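Dot/Icm T4SS effector (Legionella pneumophila, PDB 6VVE) is an effector kinase of the Dot/Icm secretion system that binds ADP and is activated by host inositol hexakisphosphate. Local coordinates at residues A[13-18]-A[25-30]; A[34-39]-A[46-51]. All blocks are in the same frame, centred on the assembly; numbering follows the deposited sequence.

Contact 1 of 2, residues A[13-18]-A[25-30]. With IHP (inositol hexakisphosphate), chain B.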
ATOM      1  N   ASP A  13     -23.527  -9.595  10.548  1.00 21.42           N
ATOM      2  CA  ASP A  13     -23.445  -8.852   9.292  1.00 28.52           C
ATOM      3  C   ASP A  13     -23.335  -7.363   9.598  1.00 26.12           C
ATOM      4  O   ASP A  13     -24.292  -6.750  10.082  1.00 24.91           O
ATOM      5  CB  ASP A  13     -24.667  -9.154   8.429  1.00 27.06           C
ATOM      6  CG  ASP A  13     -24.568  -8.570   7.041  1.00 23.57           C
ATOM      7  OD1 ASP A  13     -23.750  -7.644   6.828  1.00 21.24           O
ATOM      8  OD2 ASP A  13     -25.326  -9.026   6.155  1.00 23.20           O
ATOM      9  N   LEU A  14     -22.171  -6.780   9.304  1.00 23.97           N
ATOM     10  CA  LEU A  14     -21.933  -5.356   9.492  1.00 23.58           C
ATOM     11  C   LEU A  14     -22.005  -4.571   8.184  1.00 20.65           C
ATOM     12  O   LEU A  14     -21.692  -3.373   8.167  1.00 16.68           O
ATOM     13  CB  LEU A  14     -20.563  -5.130  10.141  1.00 25.97           C
ATOM     14  CG  LEU A  14     -20.202  -5.984  11.356  1.00 30.34           C
ATOM     15  CD1 LEU A  14     -18.804  -5.620  11.844  1.00 30.55           C
ATOM     16  CD2 LEU A  14     -21.213  -5.829  12.475  1.00 32.35           C
ATOM     17  N   THR A  15     -22.397  -5.221   7.092  1.00 20.49           N
ATOM     18  CA  THR A  15     -22.324  -4.586   5.781  1.00 19.38           C
ATOM     19  C   THR A  15     -22.998  -3.221   5.727  1.00 19.00           C
ATOM     20  O   THR A  15     -22.405  -2.297   5.143  1.00 16.11           O
ATOM     21  CB  THR A  15     -22.930  -5.528   4.722  1.00 19.61           C
ATOM     22  OG1 THR A  15     -22.328  -6.829   4.819  1.00 16.10           O
ATOM     23  CG2 THR A  15     -22.720  -4.982   3.325  1.00 17.92           C
ATOM     24  N   PRO A  16     -24.187  -3.014   6.297  1.00 22.87           N
ATOM     25  CA  PRO A  16     -24.830  -1.692   6.182  1.00 27.74           C
ATOM     26  C   PRO A  16     -24.006  -0.558   6.777  1.00 26.79           C
ATOM     27  O   PRO A  16     -24.237   0.607   6.431  1.00 29.70           O
ATOM     28  CB  PRO A  16     -26.157  -1.869   6.940  1.00 31.42           C
ATOM     29  CG  PRO A  16     -26.413  -3.340   6.925  1.00 32.18           C
ATOM     30  CD  PRO A  16     -25.046  -3.989   6.991  1.00 29.49           C
ATOM     31  N   HIS A  17     -23.060  -0.857   7.657  1.00 22.65           N
ATOM     32  CA  HIS A  17     -22.215   0.160   8.259  1.00 19.68           C
ATOM     33  C   HIS A  17     -21.003   0.513   7.406  1.00 19.63           C
ATOM     34  O   HIS A  17     -20.181   1.332   7.843  1.00 18.04           O
ATOM     35  CB  HIS A  17     -21.733  -0.304   9.636  1.00 17.69           C
ATOM     36  CG  HIS A  17     -22.831  -0.500  10.628  1.00 19.37           C
ATOM     37  ND1 HIS A  17     -22.634  -1.123  11.841  1.00 26.46           N
ATOM     38  CD2 HIS A  17     -24.140  -0.158  10.588  1.00 28.78           C
ATOM     39  CE1 HIS A  17     -23.775  -1.149  12.508  1.00 28.37           C
ATOM     40  NE2 HIS A  17     -24.703  -0.570  11.769  1.00 28.60           N
ATOM     41  N   TYR A  18     -20.867  -0.080   6.213  1.00 20.56           N
ATOM     42  CA  TYR A  18     -19.658   0.109   5.420  1.00 20.42           C
ATOM     43  C   TYR A  18     -19.931   0.175   3.920  1.00 22.40           C
ATOM     44  O   TYR A  18     -19.269   0.930   3.196  1.00 18.45           O
ATOM     45  CB  TYR A  18     -18.657  -1.021   5.722  1.00 17.53           C
ATOM     46  CG  TYR A  18     -18.092  -0.971   7.123  1.00 15.72           C
ATOM     47  CD1 TYR A  18     -17.159  -0.003   7.476  1.00 17.78           C
ATOM     48  CD2 TYR A  18     -18.497  -1.877   8.094  1.00 15.34           C
ATOM     49  CE1 TYR A  18     -16.639   0.056   8.767  1.00 18.74           C
ATOM     50  CE2 TYR A  18     -17.987  -1.831   9.379  1.00 18.29           C
ATOM     51  CZ  TYR A  18     -17.051  -0.862   9.708  1.00 17.03           C
ATOM     52  OH  TYR A  18     -16.550  -0.799  10.993  1.00 17.79           O
ATOM     53  N   GLU A  25     -21.980  -8.487  -4.153  1.00 28.86           N
ATOM     54  CA  GLU A  25     -20.578  -8.832  -4.357  1.00 26.37           C
ATOM     55  C   GLU A  25     -19.781  -8.950  -3.073  1.00 18.92           C
ATOM     56  O   GLU A  25     -18.914  -9.818  -2.977  1.00 19.12           O
ATOM     57  CB  GLU A  25     -19.905  -7.788  -5.259  1.00 36.02           C
ATOM     58  CG  GLU A  25     -20.661  -7.478  -6.543  1.00 46.70           C
ATOM     59  CD  GLU A  25     -19.924  -6.493  -7.436  1.00 53.28           C
ATOM     60  OE1 GLU A  25     -18.745  -6.189  -7.146  1.00 53.86           O
ATOM     61  OE2 GLU A  25     -20.523  -6.023  -8.429  1.00 55.90           O
ATOM     62  N   PHE A  26     -20.039  -8.107  -2.078  1.00 17.44           N
ATOM     63  CA  PHE A  26     -19.219  -8.065  -0.879  1.00 17.09           C
ATOM     64  C   PHE A  26     -20.085  -7.903   0.362  1.00 16.84           C
ATOM     65  O   PHE A  26     -21.105  -7.203   0.336  1.00 16.52           O
ATOM     66  CB  PHE A  26     -18.200  -6.913  -0.935  1.00 18.87           C
ATOM     67  CG  PHE A  26     -17.245  -6.996  -2.087  1.00 18.12           C
ATOM     68  CD1 PHE A  26     -16.104  -7.780  -2.001  1.00 13.98           C
ATOM     69  CD2 PHE A  26     -17.476  -6.287  -3.253  1.00 20.39           C
ATOM     70  CE1 PHE A  26     -15.217  -7.859  -3.051  1.00 14.31           C
ATOM     71  CE2 PHE A  26     -16.589  -6.363  -4.315  1.00 22.80           C
ATOM     72  CZ  PHE A  26     -15.457  -7.146  -4.212  1.00 19.52           C
ATOM     73  N   LYS A  27     -19.656  -8.547   1.452  1.00 15.90           N
ATOM     74  CA  LYS A  27     -20.312  -8.444   2.748  1.00 17.14           C
ATOM     75  C   LYS A  27     -19.242  -8.320   3.821  1.00 14.53           C
ATOM     76  O   LYS A  27     -18.130  -8.839   3.665  1.00 14.43           O
ATOM     77  CB  LYS A  27     -21.200  -9.657   3.044  1.00 20.34           C
ATOM     78  CG  LYS A  27     -22.383  -9.826   2.103  1.00 26.47           C
ATOM     79  CD  LYS A  27     -23.478  -8.802   2.383  1.00 31.82           C
ATOM     80  CE  LYS A  27     -24.657  -8.993   1.432  1.00 37.36           C
ATOM     81  NZ  LYS A  27     -25.732  -7.984   1.649  1.00 39.66           N
ATOM     82  N   ILE A  28     -19.595  -7.658   4.922  1.00 15.71           N
ATOM     83  CA  ILE A  28     -18.710  -7.491   6.068  1.00 14.62           C
ATOM     84  C   ILE A  28     -19.302  -8.260   7.241  1.00 15.82           C
ATOM     85  O   ILE A  28     -20.480  -8.069   7.586  1.00 16.72           O
ATOM     86  CB  ILE A  28     -18.524  -6.009   6.437  1.00 16.14           C
ATOM     87  CG1 ILE A  28     -18.045  -5.206   5.229  1.00 15.16           C
ATOM     88  CG2 ILE A  28     -17.550  -5.878   7.599  1.00 16.83           C
ATOM     89  CD1 ILE A  28     -16.705  -5.638   4.686  1.00 15.71           C
ATOM     90  N   TYR A  29     -18.489  -9.126   7.855  1.00 15.23           N
ATOM     91  CA  TYR A  29     -18.932  -9.956   8.963  1.00 16.72           C
ATOM     92  C   TYR A  29     -17.944  -9.859  10.116  1.00 16.96           C
ATOM     93  O   TYR A  29     -16.725  -9.835   9.900  1.00 16.23           O
ATOM     94  CB  TYR A  29     -19.067 -11.432   8.558  1.00 17.70           C
ATOM     95  CG  TYR A  29     -20.061 -11.701   7.457  1.00 23.91           C
ATOM     96  CD1 TYR A  29     -21.423 -11.741   7.725  1.00 19.09           C
ATOM     97  CD2 TYR A  29     -19.640 -11.933   6.153  1.00 23.45           C
ATOM     98  CE1 TYR A  29     -22.343 -12.002   6.719  1.00 29.18           C
ATOM     99  CE2 TYR A  29     -20.547 -12.195   5.146  1.00 25.39           C
ATOM    100  CZ  TYR A  29     -21.897 -12.226   5.435  1.00 26.12           C
ATOM    101  OH  TYR A  29     -22.798 -12.476   4.427  1.00 26.65           O
ATOM    102  N   ARG A  30     -18.478  -9.820  11.336  1.00 18.27           N
ATOM    103  CA  ARG A  30     -17.692  -9.992  12.550  1.00 19.20           C
ATOM    104  C   ARG A  30     -17.848 -11.436  13.009  1.00 21.03           C
ATOM    105  O   ARG A  30     -18.964 -11.881  13.304  1.00 22.40           O
ATOM    106  CB  ARG A  30     -18.136  -9.023  13.644  1.00 30.23           C
ATOM    107  CG  ARG A  30     -17.183  -8.985  14.841  1.00 32.38           C
ATOM    108  CD  ARG A  30     -17.633  -7.986  15.921  1.00 34.31           C
ATOM    109  NE  ARG A  30     -19.083  -7.939  16.067  1.00 34.51           N
ATOM    110  CZ  ARG A  30     -19.832  -6.862  15.842  1.00 31.97           C
ATOM    111  NH1 ARG A  30     -19.283  -5.714  15.485  1.00 24.97           N
ATOM    112  NH2 ARG A  30     -21.144  -6.935  15.997  1.00 37.47           N
TER
HETATM  113  C1  IHP B 401     -16.902  -1.836  18.269  1.00 24.64           C
HETATM  114  C2  IHP B 401     -18.030  -1.589  19.285  1.00 28.61           C
HETATM  115  C3  IHP B 401     -19.171  -0.778  18.667  1.00 26.08           C
HETATM  116  C4  IHP B 401     -19.715  -1.473  17.412  1.00 28.12           C
HETATM  117  C5  IHP B 401     -18.596  -1.605  16.360  1.00 22.97           C
HETATM  118  C6  IHP B 401     -17.390  -2.362  16.911  1.00 22.55           C
HETATM  119  O11 IHP B 401     -16.018  -2.806  18.799  1.00 23.18           O
HETATM  120  P1  IHP B 401     -14.538  -2.331  19.303  1.00 24.16           P
HETATM  121  O21 IHP B 401     -13.503  -3.313  18.812  1.00 21.42           O
HETATM  122  O31 IHP B 401     -14.237  -0.945  18.784  1.00 21.95           O
HETATM  123  O41 IHP B 401     -14.520  -2.301  20.829  1.00 24.01           O
HETATM  124  O12 IHP B 401     -17.478  -0.879  20.368  1.00 37.79           O
HETATM  125  P2  IHP B 401     -17.720  -1.453  21.898  1.00 43.36           P
HETATM  126  O22 IHP B 401     -18.357  -2.817  21.838  1.00 46.93           O
HETATM  127  O32 IHP B 401     -16.392  -1.551  22.595  1.00 47.26           O
HETATM  128  O42 IHP B 401     -18.625  -0.502  22.636  1.00 46.54           O
HETATM  129  O13 IHP B 401     -18.662   0.470  18.293  1.00 25.84           O
HETATM  130  P3  IHP B 401     -19.498   1.842  18.628  1.00 24.91           P
HETATM  131  O23 IHP B 401     -20.624   1.537  19.602  1.00 24.95           O
HETATM  132  O33 IHP B 401     -18.540   2.852  19.247  1.00 23.35           O
HETATM  133  O43 IHP B 401     -20.072   2.426  17.355  1.00 26.03           O
HETATM  134  O14 IHP B 401     -20.767  -0.729  16.880  1.00 37.42           O
HETATM  135  P4  IHP B 401     -22.157  -1.538  16.519  1.00 44.96           P
HETATM  136  O24 IHP B 401     -22.740  -2.146  17.768  1.00 48.19           O
HETATM  137  O34 IHP B 401     -21.833  -2.659  15.545  1.00 49.68           O
HETATM  138  O44 IHP B 401     -23.155  -0.588  15.905  1.00 48.14           O
HETATM  139  O15 IHP B 401     -19.087  -2.298  15.253  1.00 23.75           O
HETATM  140  P5  IHP B 401     -19.277  -1.497  13.837  1.00 24.01           P
HETATM  141  O25 IHP B 401     -20.469  -2.068  13.095  1.00 21.69           O
HETATM  142  O35 IHP B 401     -19.509  -0.031  14.089  1.00 21.55           O
HETATM  143  O45 IHP B 401     -18.023  -1.672  13.009  1.00 22.94           O
HETATM  144  O16 IHP B 401     -16.320  -2.236  15.996  1.00 24.86           O
HETATM  145  P6  IHP B 401     -15.821  -3.560  15.151  1.00 24.64           P
HETATM  146  O26 IHP B 401     -14.319  -3.703  15.265  1.00 23.73           O
HETATM  147  O36 IHP B 401     -16.489  -4.799  15.695  1.00 21.17           O
HETATM  148  O46 IHP B 401     -16.215  -3.372  13.699  1.00 23.47           O
HETATM  149  O   HOH W   1     -25.097 -11.674   4.851  1.00 29.33           O
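Thr15 OG1 takes the backbone N-H of Ile28 at 2.9 Å, in a nearly straight bond (167°). The same hydroxyl donates to Asp13 OD1, 2.6 Å from Thr15 OG1, on the syn side of the carboxylate. Asp13 OD1 also accepts from Thr15 N, which closes an Asx turn. Asp13 CG lies anti to the backbone N (chi1 -172°), which brings the carboxylate there. Asp13 OD2 and Tyr29 OH share a water, and the Tyr29 ring lies against Asp13 CA. Leu14 N donates to Ile28 O at 2.7 Å, where strand 12-13 ends and the 3-10 segment 15-17 begins beside strand 26-30. Ile28 CG2 touches Leu14 CB and Tyr18 CD2. Leu14 CD2 lies over one face of the Arg30 guanidinium, 3.6 Å from Arg30 NH1.

His17 ND1 donates to O25 of inositol hexakisphosphate at 2.7 Å, and Tyr18 OH to O45 of the same phosphate at 2.6 Å. Arg30 bends at chi3 (36°), and its NH1 meets inositol hexakisphosphate O36, on the next phosphate, at 2.9 Å. Lys136, Lys87 and Lys91 also bind the ligand. The chemistry implies that the Asp13-Thr15 turn holds the loop on the strand, while His17, Tyr18 and Arg30 bind the activator.

Contact 2 of 2, residues A[34-39]-A[46-51]. With IHP (inositol hexakisphosphate), chain B.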
ATOM      1  N   GLU A  34     -13.140 -10.929  14.985  1.00 30.30           N
ATOM      2  CA  GLU A  34     -12.408 -10.588  13.772  1.00 26.27           C
ATOM      3  C   GLU A  34     -13.405 -10.107  12.730  1.00 21.82           C
ATOM      4  O   GLU A  34     -14.425 -10.760  12.497  1.00 21.40           O
ATOM      5  CB  GLU A  34     -11.621 -11.790  13.231  1.00 33.11           C
ATOM      6  CG  GLU A  34     -10.617 -12.385  14.213  1.00 41.47           C
ATOM      7  CD  GLU A  34      -9.480 -11.431  14.531  1.00 44.81           C
ATOM      8  OE1 GLU A  34      -9.337 -10.408  13.816  1.00 42.47           O
ATOM      9  OE2 GLU A  34      -8.733 -11.705  15.500  1.00 46.96           O
ATOM     10  N   VAL A  35     -13.111  -8.973  12.106  1.00 21.07           N
ATOM     11  CA  VAL A  35     -13.964  -8.395  11.071  1.00 17.66           C
ATOM     12  C   VAL A  35     -13.393  -8.778   9.712  1.00 15.94           C
ATOM     13  O   VAL A  35     -12.241  -8.448   9.399  1.00 17.04           O
ATOM     14  CB  VAL A  35     -14.068  -6.870  11.220  1.00 15.89           C
ATOM     15  CG1 VAL A  35     -14.760  -6.258  10.012  1.00 14.83           C
ATOM     16  CG2 VAL A  35     -14.813  -6.513  12.498  1.00 17.07           C
ATOM     17  N   TYR A  36     -14.194  -9.481   8.918  1.00 15.59           N
ATOM     18  CA  TYR A  36     -13.801  -9.978   7.613  1.00 14.91           C
ATOM     19  C   TYR A  36     -14.601  -9.291   6.511  1.00 15.81           C
ATOM     20  O   TYR A  36     -15.727  -8.820   6.721  1.00 18.11           O
ATOM     21  CB  TYR A  36     -14.025 -11.490   7.493  1.00 19.06           C
ATOM     22  CG  TYR A  36     -13.291 -12.343   8.497  1.00 26.23           C
ATOM     23  CD1 TYR A  36     -13.838 -12.603   9.748  1.00 25.72           C
ATOM     24  CD2 TYR A  36     -12.064 -12.914   8.187  1.00 27.48           C
ATOM     25  CE1 TYR A  36     -13.174 -13.384  10.660  1.00 28.55           C
ATOM     26  CE2 TYR A  36     -11.392 -13.702   9.100  1.00 28.83           C
ATOM     27  CZ  TYR A  36     -11.947 -13.932  10.331  1.00 28.53           C
ATOM     28  OH  TYR A  36     -11.285 -14.719  11.247  1.00 30.54           O
ATOM     29  N   ALA A  37     -14.007  -9.257   5.317  1.00 14.05           N
ATOM     30  CA  ALA A  37     -14.711  -8.910   4.088  1.00 16.71           C
ATOM     31  C   ALA A  37     -14.811 -10.162   3.229  1.00 17.17           C
ATOM     32  O   ALA A  37     -13.794 -10.812   2.959  1.00 19.10           O
ATOM     33  CB  ALA A  37     -13.992  -7.791   3.337  1.00 17.81           C
ATOM     34  N   VAL A  38     -16.031 -10.508   2.816  1.00 16.98           N
ATOM     35  CA  VAL A  38     -16.301 -11.719   2.052  1.00 15.18           C
ATOM     36  C   VAL A  38     -16.809 -11.325   0.673  1.00 16.48           C
ATOM     37  O   VAL A  38     -17.735 -10.513   0.558  1.00 14.87           O
ATOM     38  CB  VAL A  38     -17.332 -12.616   2.765  1.00 17.02           C
ATOM     39  CG1 VAL A  38     -17.679 -13.824   1.899  1.00 18.85           C
ATOM     40  CG2 VAL A  38     -16.807 -13.065   4.120  1.00 18.93           C
ATOM     41  N   ARG A  39     -16.205 -11.900  -0.370  1.00 14.92           N
ATOM     42  CA  ARG A  39     -16.634 -11.655  -1.740  1.00 15.30           C
ATOM     43  C   ARG A  39     -17.408 -12.855  -2.263  1.00 17.42           C
ATOM     44  O   ARG A  39     -17.211 -13.992  -1.820  1.00 17.60           O
ATOM     45  CB  ARG A  39     -15.444 -11.359  -2.650  1.00 15.85           C
ATOM     46  CG  ARG A  39     -14.479 -12.510  -2.851  1.00 15.96           C
ATOM     47  CD  ARG A  39     -13.366 -12.130  -3.825  1.00 42.08           C
ATOM     48  NE  ARG A  39     -12.526 -13.269  -4.190  1.00 17.31           N
ATOM     49  CZ  ARG A  39     -12.795 -14.106  -5.184  1.00 19.10           C
ATOM     50  NH1 ARG A  39     -13.881 -13.937  -5.924  1.00 22.13           N
ATOM     51  NH2 ARG A  39     -11.974 -15.116  -5.443  1.00 22.76           N
HETATM   52  N   MSE A  46     -17.179 -16.971  -1.826  1.00 29.71           N
HETATM   53  CA  MSE A  46     -16.018 -17.536  -2.497  0.50 30.20           C
HETATM   54  C   MSE A  46     -14.738 -17.413  -1.679  1.00 29.25           C
HETATM   55  O   MSE A  46     -13.987 -18.380  -1.548  1.00 25.01           O
HETATM   56  CB  MSE A  46     -15.811 -16.864  -3.859  0.50 28.84           C
HETATM   57  CG  MSE A  46     -16.915 -17.131  -4.870  0.50 30.49           C
HETATM   58 SE   MSE A  46     -17.219 -19.030  -5.217  0.50 31.71          SE
HETATM   59  CE  MSE A  46     -15.357 -19.579  -5.503  0.50 32.86           C
ATOM     60  N   ASP A  47     -14.486 -16.233  -1.124  1.00 19.34           N
ATOM     61  CA  ASP A  47     -13.252 -16.018  -0.379  1.00 18.83           C
ATOM     62  C   ASP A  47     -13.463 -14.885   0.611  1.00 17.30           C
ATOM     63  O   ASP A  47     -14.459 -14.159   0.552  1.00 17.54           O
ATOM     64  CB  ASP A  47     -12.085 -15.716  -1.331  1.00 18.75           C
ATOM     65  CG  ASP A  47     -10.743 -16.026  -0.727  1.00 19.35           C
ATOM     66  OD1 ASP A  47     -10.698 -16.476   0.444  1.00 19.85           O
ATOM     67  OD2 ASP A  47      -9.733 -15.822  -1.432  1.00 19.43           O
ATOM     68  N   TYR A  48     -12.491 -14.734   1.514  1.00 17.02           N
ATOM     69  CA  TYR A  48     -12.552 -13.726   2.562  1.00 15.91           C
ATOM     70  C   TYR A  48     -11.168 -13.131   2.800  1.00 15.44           C
ATOM     71  O   TYR A  48     -10.142 -13.703   2.420  1.00 16.24           O
ATOM     72  CB  TYR A  48     -13.087 -14.322   3.877  1.00 22.05           C
ATOM     73  CG  TYR A  48     -12.198 -15.408   4.437  1.00 29.10           C
ATOM     74  CD1 TYR A  48     -12.357 -16.734   4.047  1.00 33.99           C
ATOM     75  CD2 TYR A  48     -11.191 -15.107   5.348  1.00 31.48           C
ATOM     76  CE1 TYR A  48     -11.543 -17.727   4.551  1.00 39.41           C
ATOM     77  CE2 TYR A  48     -10.372 -16.096   5.859  1.00 37.14           C
ATOM     78  CZ  TYR A  48     -10.551 -17.405   5.458  1.00 41.46           C
ATOM     79  OH  TYR A  48      -9.736 -18.392   5.963  1.00 45.14           O
ATOM     80  N   VAL A  49     -11.158 -11.963   3.432  1.00 14.37           N
ATOM     81  CA  VAL A  49      -9.936 -11.326   3.901  1.00 19.66           C
ATOM     82  C   VAL A  49     -10.186 -10.768   5.297  1.00 19.95           C
ATOM     83  O   VAL A  49     -11.298 -10.349   5.629  1.00 16.26           O
ATOM     84  CB  VAL A  49      -9.455 -10.201   2.962  1.00 18.43           C
ATOM     85  CG1 VAL A  49      -9.044 -10.781   1.611  1.00 23.52           C
ATOM     86  CG2 VAL A  49     -10.538  -9.133   2.812  1.00 12.58           C
ATOM     87  N   LEU A  50      -9.140 -10.763   6.115  1.00 16.46           N
ATOM     88  CA  LEU A  50      -9.210 -10.212   7.463  1.00 18.62           C
ATOM     89  C   LEU A  50      -8.970  -8.709   7.396  1.00 16.42           C
ATOM     90  O   LEU A  50      -8.023  -8.251   6.736  1.00 17.39           O
ATOM     91  CB  LEU A  50      -8.182 -10.889   8.365  1.00 21.74           C
ATOM     92  CG  LEU A  50      -7.910 -10.275   9.735  1.00 28.49           C
ATOM     93  CD1 LEU A  50      -9.181 -10.091  10.554  1.00 28.12           C
ATOM     94  CD2 LEU A  50      -6.910 -11.157  10.498  1.00 33.80           C
HETATM   95  N   MSE A  51      -9.828  -7.947   8.072  1.00 14.77           N
HETATM   96  CA  MSE A  51      -9.691  -6.487   8.091  1.00 15.20           C
HETATM   97  C   MSE A  51      -9.062  -5.982   9.398  1.00 16.41           C
HETATM   98  O   MSE A  51      -8.095  -5.229   9.358  1.00 17.12           O
HETATM   99  CB  MSE A  51     -11.052  -5.823   7.871  1.00 17.50           C
HETATM  100  CG  MSE A  51     -11.752  -6.205   6.564  1.00 16.54           C
HETATM  101 SE   MSE A  51     -10.738  -5.827   4.925  1.00 17.22          SE
HETATM  102  CE  MSE A  51     -10.314  -3.959   5.202  1.00 21.00           C
TER
HETATM  103  C1  IHP B 401     -16.902  -1.836  18.269  1.00 24.64           C
HETATM  104  C2  IHP B 401     -18.030  -1.589  19.285  1.00 28.61           C
HETATM  105  C3  IHP B 401     -19.171  -0.778  18.667  1.00 26.08           C
HETATM  106  C4  IHP B 401     -19.715  -1.473  17.412  1.00 28.12           C
HETATM  107  C5  IHP B 401     -18.596  -1.605  16.360  1.00 22.97           C
HETATM  108  C6  IHP B 401     -17.390  -2.362  16.911  1.00 22.55           C
HETATM  109  O11 IHP B 401     -16.018  -2.806  18.799  1.00 23.18           O
HETATM  110  P1  IHP B 401     -14.538  -2.331  19.303  1.00 24.16           P
HETATM  111  O21 IHP B 401     -13.503  -3.313  18.812  1.00 21.42           O
HETATM  112  O31 IHP B 401     -14.237  -0.945  18.784  1.00 21.95           O
HETATM  113  O41 IHP B 401     -14.520  -2.301  20.829  1.00 24.01           O
HETATM  114  O12 IHP B 401     -17.478  -0.879  20.368  1.00 37.79           O
HETATM  115  P2  IHP B 401     -17.720  -1.453  21.898  1.00 43.36           P
HETATM  116  O22 IHP B 401     -18.357  -2.817  21.838  1.00 46.93           O
HETATM  117  O32 IHP B 401     -16.392  -1.551  22.595  1.00 47.26           O
HETATM  118  O42 IHP B 401     -18.625  -0.502  22.636  1.00 46.54           O
HETATM  119  O13 IHP B 401     -18.662   0.470  18.293  1.00 25.84           O
HETATM  120  P3  IHP B 401     -19.498   1.842  18.628  1.00 24.91           P
HETATM  121  O23 IHP B 401     -20.624   1.537  19.602  1.00 24.95           O
HETATM  122  O33 IHP B 401     -18.540   2.852  19.247  1.00 23.35           O
HETATM  123  O43 IHP B 401     -20.072   2.426  17.355  1.00 26.03           O
HETATM  124  O14 IHP B 401     -20.767  -0.729  16.880  1.00 37.42           O
HETATM  125  P4  IHP B 401     -22.157  -1.538  16.519  1.00 44.96           P
HETATM  126  O24 IHP B 401     -22.740  -2.146  17.768  1.00 48.19           O
HETATM  127  O34 IHP B 401     -21.833  -2.659  15.545  1.00 49.68           O
HETATM  128  O44 IHP B 401     -23.155  -0.588  15.905  1.00 48.14           O
HETATM  129  O15 IHP B 401     -19.087  -2.298  15.253  1.00 23.75           O
HETATM  130  P5  IHP B 401     -19.277  -1.497  13.837  1.00 24.01           P
HETATM  131  O25 IHP B 401     -20.469  -2.068  13.095  1.00 21.69           O
HETATM  132  O35 IHP B 401     -19.509  -0.031  14.089  1.00 21.55           O
HETATM  133  O45 IHP B 401     -18.023  -1.672  13.009  1.00 22.94           O
HETATM  134  O16 IHP B 401     -16.320  -2.236  15.996  1.00 24.86           O
HETATM  135  P6  IHP B 401     -15.821  -3.560  15.151  1.00 24.64           P
HETATM  136  O26 IHP B 401     -14.319  -3.703  15.265  1.00 23.73           O
HETATM  137  O36 IHP B 401     -16.489  -4.799  15.695  1.00 21.17           O
HETATM  138  O46 IHP B 401     -16.215  -3.372  13.699  1.00 23.47           O
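Strands 34-39 and 46-51 form the antiparallel arms of a beta hairpin, with Ala37 and Val49 as a hydrogen-bonded pair joined by two backbone bonds of 2.9 Å, Ala37 N to Val49 O and Val49 N to Ala37 O. Near the turn the register slips by a classic beta bulge. Met46 and Asp47 both face Arg39: Met46 N donates to Arg39 O, and Arg39 N to Asp47 O.

Tyr36, Val38, Tyr48 and Leu50 share one face of the sheet, and helix 5-8 packs on Tyr36, Val38 and Tyr48. The Tyr36 and Tyr48 side chains run side by side and point the same way. Their ring planes stand 82° apart, and Tyr36 CD2 touches Tyr48 CD2 at 3.7 Å. Lys120 makes a cation-pi contact with the Tyr48 ring.

Ala37 and Val49 lie on the other face, toward helix 102-121. Ala37 CB meets Val49 CG2 at 3.7 Å and the selenium of Met51 at 4.1 Å. Arg39 extends past Asp47 CB and ends in a salt bridge to Glu41; Tyr121 OH links Arg39 NE with Asp47 OD2. At the ligand end, Val35 CG2 approaches inositol hexakisphosphate O46 to 3.6 Å.

Overall arrangement
Contacts 1 and 2 belong to one four-stranded antiparallel sheet and follow each other along the chain. Their centres are 9 Å apart. Strands 26-30 and 34-41 are neighbours, and Tyr29 O to Tyr36 N (2.7 Å) is a probable hydrogen bond between the contacts. Contact 1 is mostly buried and joins an outer strand and its loop to the sheet. It pairs one backbone bond with one to a side-chain hydroxyl and offers polar groups to the phosphates. Contact 2 is partly buried. It relies on backbone pairing, broken by one bulge, with largely apolar side chains and a polar end at Arg39 and Asp47. It meets the ligand through Val35, without a hydrogen bond. Helix 102-121 touches both contacts.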